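Local coordinates for uncharacterized protein Ta0194 (Thermoplasma acidophilum DSM 1728, PDB 3BDI) that is probably a cytoplasmic hydrolase of the alpha/beta hydrolase fold and of the ABHD14 family, with no substrate established, at residues 102-107 against 115-120; 47-52 against 59-64. One frame throughout, in Å; residues are numbered along the deposited sequence. Where two conformers were deposited one is given.

Interaction 1 (102-107 against 115-120); sequences SVIMGA and IMTTLQ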
loop_
_atom_site.group_PDB
_atom_site.type_symbol
_atom_site.label_atom_id
_atom_site.label_comp_id
_atom_site.label_asym_id
_atom_site.label_seq_id
_atom_site.Cartn_x
_atom_site.Cartn_y
_atom_site.Cartn_z
ATOM N N SER A 102 5.705 9.370 3.664
ATOM C CA SER A 102 5.822 8.396 2.595
ATOM C C SER A 102 4.548 8.336 1.744
ATOM O O SER A 102 3.443 8.593 2.215
ATOM C CB SER A 102 6.125 7.009 3.235
ATOM O OG SER A 102 6.444 6.021 2.259
ATOM N N VAL A 103 4.741 7.983 0.483
ATOM C CA VAL A 103 3.627 7.429 -0.312
ATOM C C VAL A 103 3.308 6.030 0.258
ATOM O O VAL A 103 4.237 5.313 0.687
ATOM C CB VAL A 103 3.973 7.324 -1.796
ATOM C CG1 VAL A 103 2.833 6.683 -2.571
ATOM C CG2 VAL A 103 4.257 8.750 -2.383
ATOM N N ILE A 104 2.031 5.700 0.370
ATOM C CA ILE A 104 1.667 4.349 0.832
ATOM C C ILE A 104 0.748 3.702 -0.192
ATOM O O ILE A 104 -0.208 4.330 -0.686
ATOM C CB ILE A 104 1.115 4.386 2.264
ATOM C CG1 ILE A 104 -0.108 5.297 2.386
ATOM C CG2 ILE A 104 2.235 4.774 3.232
ATOM C CD1 ILE A 104 -0.701 5.339 3.805
HETATM N N MSE A 105 1.103 2.476 -0.550
HETATM C CA MSE A 105 0.341 1.667 -1.485
HETATM C C MSE A 105 -0.179 0.454 -0.763
HETATM O O MSE A 105 0.534 -0.106 0.067
HETATM C CB MSE A 105 1.247 1.219 -2.633
HETATM C CG MSE A 105 0.624 0.156 -3.513
HETATM SE SE MSE A 105 1.677 -0.166 -5.117
HETATM C CE MSE A 105 1.688 -2.083 -5.040
ATOM N N GLY A 106 -1.428 0.100 -1.032
ATOM C CA GLY A 106 -2.010 -1.092 -0.453
ATOM C C GLY A 106 -2.877 -1.829 -1.440
ATOM O O GLY A 106 -3.670 -1.219 -2.193
ATOM N N ALA A 107 -2.790 -3.168 -1.398
ATOM C CA ALA A 107 -3.646 -4.017 -2.185
ATOM C C ALA A 107 -4.691 -4.676 -1.297
ATOM O O ALA A 107 -4.375 -5.266 -0.284
ATOM C CB ALA A 107 -2.827 -5.091 -2.866
ATOM N N ILE A 115 -5.855 3.539 3.319
ATOM C CA ILE A 115 -6.929 4.555 3.434
ATOM C C ILE A 115 -7.079 4.968 4.907
ATOM O O ILE A 115 -7.035 6.181 5.240
ATOM C CB ILE A 115 -8.232 4.064 2.757
ATOM C CG1 ILE A 115 -8.001 4.125 1.223
ATOM C CG2 ILE A 115 -9.467 4.912 3.169
ATOM C CD1 ILE A 115 -9.027 3.475 0.389
HETATM N N MSE A 116 -7.219 3.992 5.790
HETATM C CA MSE A 116 -7.374 4.302 7.188
HETATM C C MSE A 116 -6.203 5.083 7.744
HETATM O O MSE A 116 -6.380 6.021 8.553
HETATM C CB MSE A 116 -7.584 3.046 8.036
HETATM C CG MSE A 116 -7.811 3.360 9.540
HETATM SE SE MSE A 116 -9.447 4.380 9.893
HETATM C CE MSE A 116 -10.555 2.914 9.931
ATOM N N THR A 117 -4.992 4.728 7.361
ATOM C CA THR A 117 -3.822 5.486 7.794
ATOM C C THR A 117 -3.873 6.962 7.364
ATOM O O THR A 117 -3.493 7.853 8.132
ATOM C CB THR A 117 -2.545 4.849 7.249
ATOM O OG1 THR A 117 -2.513 3.481 7.664
ATOM C CG2 THR A 117 -1.291 5.567 7.710
ATOM N N THR A 118 -4.385 7.215 6.163
ATOM C CA THR A 118 -4.534 8.602 5.677
ATOM C C THR A 118 -5.625 9.350 6.436
ATOM O O THR A 118 -5.456 10.530 6.717
ATOM C CB THR A 118 -4.790 8.607 4.163
ATOM O OG1 THR A 118 -3.780 7.821 3.510
ATOM C CG2 THR A 118 -4.706 10.008 3.606
ATOM N N LEU A 119 -6.679 8.660 6.830
ATOM C CA LEU A 119 -7.762 9.273 7.628
ATOM C C LEU A 119 -7.271 9.615 9.030
ATOM O O LEU A 119 -7.659 10.640 9.587
ATOM C CB LEU A 119 -8.985 8.353 7.706
ATOM C CG LEU A 119 -9.659 8.051 6.368
ATOM C CD1 LEU A 119 -10.809 7.049 6.549
ATOM C CD2 LEU A 119 -10.112 9.330 5.698
ATOM N N GLN A 120 -6.399 8.793 9.607
ATOM C CA GLN A 120 -5.935 8.972 10.986
ATOM C C GLN A 120 -4.737 9.879 11.105
ATOM O O GLN A 120 -4.679 10.702 12.034
ATOM C CB GLN A 120 -5.573 7.635 11.614
ATOM C CG GLN A 120 -6.722 6.701 11.807
ATOM C CD GLN A 120 -7.591 7.033 13.009
ATOM O OE1 GLN A 120 -8.580 7.756 12.895
ATOM N NE2 GLN A 120 -7.227 6.498 14.159
#
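Thr118 OG1 is held by a hydrogen bond to Val114 O, one turn back in helix 109-120, and meets the methyl Ile104 CD1 of strand 102-107 at 4.0 Å. Strand and helix are the first two elements of a beta-alpha-beta unit that strand 125-131 completes, here in the centre of an alpha/beta hydrolase fold. A single isoleucine bridges the gap. Its CG1 branch lies between the backbone N and the carbonyl carbon (chi1 58°) and then runs on fully extended, which carries CD1 out from the sheet to the helix surface. There CD1 lands on Thr117, 3.9 Å from its CB, and the CG2 methyl of the same threonine is almost as near. Both threonines are buried, and both turn their hydroxyls onto the helix backbone: Thr117 OG1 bonds to Met113 O, just as Thr118 OG1 bonds to Val114 O. The polar ends are thus satisfied locally, and what the strand meets is largely methyl and methine surface. Ile128 and Val125 of strand 125-131 also touch Thr118, while Ile90 of helix 83-96 touches Thr117. Further back on the strand Ser102 settles its own hydroxyl in the same local way, OG donating 2.8 Å to Val103 O from a position tilted 31° out of the carbonyl plane.

Interaction 2 (47-52 against 59-64); sequences DLFNNY and VYAPDY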
loop_
_atom_site.group_PDB
_atom_site.type_symbol
_atom_site.label_atom_id
_atom_site.label_comp_id
_atom_site.label_asym_id
_atom_site.label_seq_id
_atom_site.Cartn_x
_atom_site.Cartn_y
_atom_site.Cartn_z
ATOM N N ASP A 47 8.339 -6.714 -10.112
ATOM C CA ASP A 47 9.659 -6.108 -9.930
ATOM C C ASP A 47 9.518 -4.700 -9.342
ATOM O O ASP A 47 10.182 -3.760 -9.782
ATOM C CB ASP A 47 10.397 -6.116 -11.293
ATOM C CG ASP A 47 11.915 -5.852 -11.199
ATOM O OD1 ASP A 47 12.500 -6.040 -10.152
ATOM O OD2 ASP A 47 12.486 -5.436 -12.235
ATOM N N LEU A 48 8.667 -4.524 -8.317
ATOM C CA LEU A 48 8.338 -3.177 -7.824
ATOM C C LEU A 48 9.464 -2.463 -7.141
ATOM O O LEU A 48 9.540 -1.247 -7.203
ATOM C CB LEU A 48 7.093 -3.207 -6.959
ATOM C CG LEU A 48 5.788 -3.684 -7.591
ATOM C CD1 LEU A 48 4.613 -3.523 -6.616
ATOM C CD2 LEU A 48 5.510 -2.896 -8.864
ATOM N N PHE A 49 10.390 -3.201 -6.524
ATOM C CA PHE A 49 11.480 -2.529 -5.834
ATOM C C PHE A 49 12.356 -1.809 -6.853
ATOM O O PHE A 49 12.593 -0.609 -6.720
ATOM C CB PHE A 49 12.303 -3.454 -4.909
ATOM C CG PHE A 49 11.466 -4.115 -3.852
ATOM C CD1 PHE A 49 10.816 -5.326 -4.131
ATOM C CD2 PHE A 49 11.318 -3.540 -2.617
ATOM C CE1 PHE A 49 10.029 -5.968 -3.199
ATOM C CE2 PHE A 49 10.472 -4.174 -1.661
ATOM C CZ PHE A 49 9.820 -5.378 -1.994
ATOM N N ASN A 50 12.789 -2.534 -7.871
ATOM C CA ASN A 50 13.618 -1.923 -8.914
ATOM C C ASN A 50 12.834 -0.845 -9.647
ATOM O O ASN A 50 13.384 0.228 -9.916
ATOM C CB ASN A 50 14.209 -2.935 -9.877
ATOM C CG ASN A 50 15.292 -3.740 -9.270
ATOM O OD1 ASN A 50 16.279 -3.179 -8.764
ATOM N ND2 ASN A 50 15.150 -5.072 -9.311
ATOM N N ASN A 51 11.596 -1.091 -10.013
ATOM C CA ASN A 51 10.846 -0.087 -10.778
ATOM C C ASN A 51 10.572 1.223 -10.034
ATOM O O ASN A 51 10.578 2.319 -10.640
ATOM C CB ASN A 51 9.542 -0.677 -11.323
ATOM C CG ASN A 51 9.774 -1.525 -12.552
ATOM O OD1 ASN A 51 10.258 -1.012 -13.567
ATOM N ND2 ASN A 51 9.305 -2.747 -12.529
ATOM N N TYR A 52 10.304 1.155 -8.735
ATOM C CA TYR A 52 10.103 2.385 -7.959
ATOM C C TYR A 52 11.380 3.030 -7.532
ATOM O O TYR A 52 11.445 4.266 -7.445
ATOM C CB TYR A 52 9.173 2.166 -6.785
ATOM C CG TYR A 52 7.784 1.684 -7.133
ATOM C CD1 TYR A 52 7.204 1.905 -8.401
ATOM C CD2 TYR A 52 6.997 0.975 -6.207
ATOM C CE1 TYR A 52 5.961 1.436 -8.705
ATOM C CE2 TYR A 52 5.726 0.536 -6.511
ATOM C CZ TYR A 52 5.200 0.745 -7.779
ATOM O OH TYR A 52 3.954 0.252 -8.016
ATOM N N VAL A 59 12.048 2.229 -1.156
ATOM C CA VAL A 59 10.932 1.267 -1.169
ATOM C C VAL A 59 10.990 0.323 0.044
ATOM O O VAL A 59 11.995 -0.309 0.295
ATOM C CB VAL A 59 10.922 0.440 -2.458
ATOM C CG1 VAL A 59 9.647 -0.407 -2.552
ATOM C CG2 VAL A 59 11.065 1.352 -3.684
ATOM N N TYR A 60 9.858 0.239 0.737
ATOM C CA TYR A 60 9.745 -0.605 1.944
ATOM C C TYR A 60 8.523 -1.498 1.799
ATOM O O TYR A 60 7.485 -1.027 1.353
ATOM C CB TYR A 60 9.525 0.270 3.176
ATOM C CG TYR A 60 10.620 1.278 3.426
ATOM C CD1 TYR A 60 10.603 2.521 2.824
ATOM C CD2 TYR A 60 11.687 0.957 4.226
ATOM C CE1 TYR A 60 11.623 3.443 3.058
ATOM C CE2 TYR A 60 12.708 1.898 4.469
ATOM C CZ TYR A 60 12.657 3.112 3.860
ATOM O OH TYR A 60 13.680 4.051 4.074
ATOM N N ALA A 61 8.619 -2.771 2.179
ATOM C CA ALA A 61 7.447 -3.656 2.112
ATOM C C ALA A 61 7.502 -4.679 3.251
ATOM O O ALA A 61 8.350 -5.573 3.210
ATOM C CB ALA A 61 7.410 -4.396 0.776
ATOM N N PRO A 62 6.660 -4.551 4.274
ATOM C CA PRO A 62 6.601 -5.554 5.354
ATOM C C PRO A 62 5.562 -6.633 5.123
ATOM O O PRO A 62 4.604 -6.447 4.362
ATOM C CB PRO A 62 6.181 -4.721 6.548
ATOM C CG PRO A 62 5.285 -3.679 5.965
ATOM C CD PRO A 62 5.755 -3.418 4.529
ATOM N N ASP A 63 5.740 -7.753 5.822
ATOM C CA ASP A 63 4.640 -8.709 6.043
ATOM C C ASP A 63 3.852 -8.174 7.232
ATOM O O ASP A 63 4.441 -7.843 8.281
ATOM C CB ASP A 63 5.129 -10.107 6.298
ATOM C CG ASP A 63 5.748 -10.756 5.075
ATOM O OD1 ASP A 63 5.666 -10.204 3.970
ATOM O OD2 ASP A 63 6.337 -11.854 5.252
ATOM N N TYR A 64 2.547 -8.010 7.062
ATOM C CA TYR A 64 1.687 -7.493 8.126
ATOM C C TYR A 64 1.774 -8.468 9.307
ATOM O O TYR A 64 1.780 -9.662 9.099
ATOM C CB TYR A 64 0.233 -7.315 7.648
ATOM C CG TYR A 64 -0.544 -6.427 8.629
ATOM C CD1 TYR A 64 -0.390 -5.053 8.617
ATOM C CD2 TYR A 64 -1.231 -6.998 9.666
ATOM C CE1 TYR A 64 -0.934 -4.280 9.572
ATOM C CE2 TYR A 64 -1.794 -6.208 10.653
ATOM C CZ TYR A 64 -1.679 -4.854 10.578
ATOM O OH TYR A 64 -2.165 -4.029 11.531
#
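Within the beta-alpha-beta unit formed by strand 28-33, helix 48-53 and strand 57-62, Phe49 and Tyr52 of the short helix pack onto Val59 and Ala61 of the strand that follows it. The segments run nearly antiparallel, 157° apart in direction, with their axes 8.9 Å from each other. The side chains that meet across that spacing do so through carbon atoms. On the helix side Phe49 carries most of the contact: with CG anti to the carbonyl carbon (chi1 -58°), its ring leans toward the strand. Its CD2, CE2 and CZ atoms meet both partners obliquely, CD2 lying 3.6 Å from Val59 CG1 while CZ, farther out, comes to 3.8 Å from Ala61 CB. Val59 works with both branches, since its other methyl, CG2, sits 3.7 Å from Tyr52 CB at the root of that side chain. The tyrosine ring itself leads away from strand 57-62, and its OH bonds to Thr200 OG1 in helix 193-205, which covers the helix from that side. At the start of the helix, Asn50 ND2 donates a nearly straight bond of 2.9 Å to Asp47 OD1, which accepts through its syn lone pair. Strand residues alternate in the usual way: Val59 and Ala61 point to helix 48-53, whereas Tyr60 between them points away and touches Tyr93 of helix 83-96, as expected of the helix-covered sheet in an alpha/beta hydrolase.

How the interactions relate
Along the chain, both segments of interaction 2 come ahead of those of interaction 1, and their centres lie about 15 Å apart on one mixed sheet. Strand 28-33 separates strand 57-62 from strand 102-107. The two contacts use opposite faces: Ile104 of interaction 1 points to helix 109-120, while the next residue, Met105 (a selenomethionine with two deposited conformers), lies on the other face, where, in the conformer given, it packs near Leu48 and Tyr52 of interaction 2. Helix 83-96 touches elements of both contacts. Strand 102-107 is thus covered on both faces, and it leads into what is probably the nucleophile elbow of the hydrolase, beginning at Gly106.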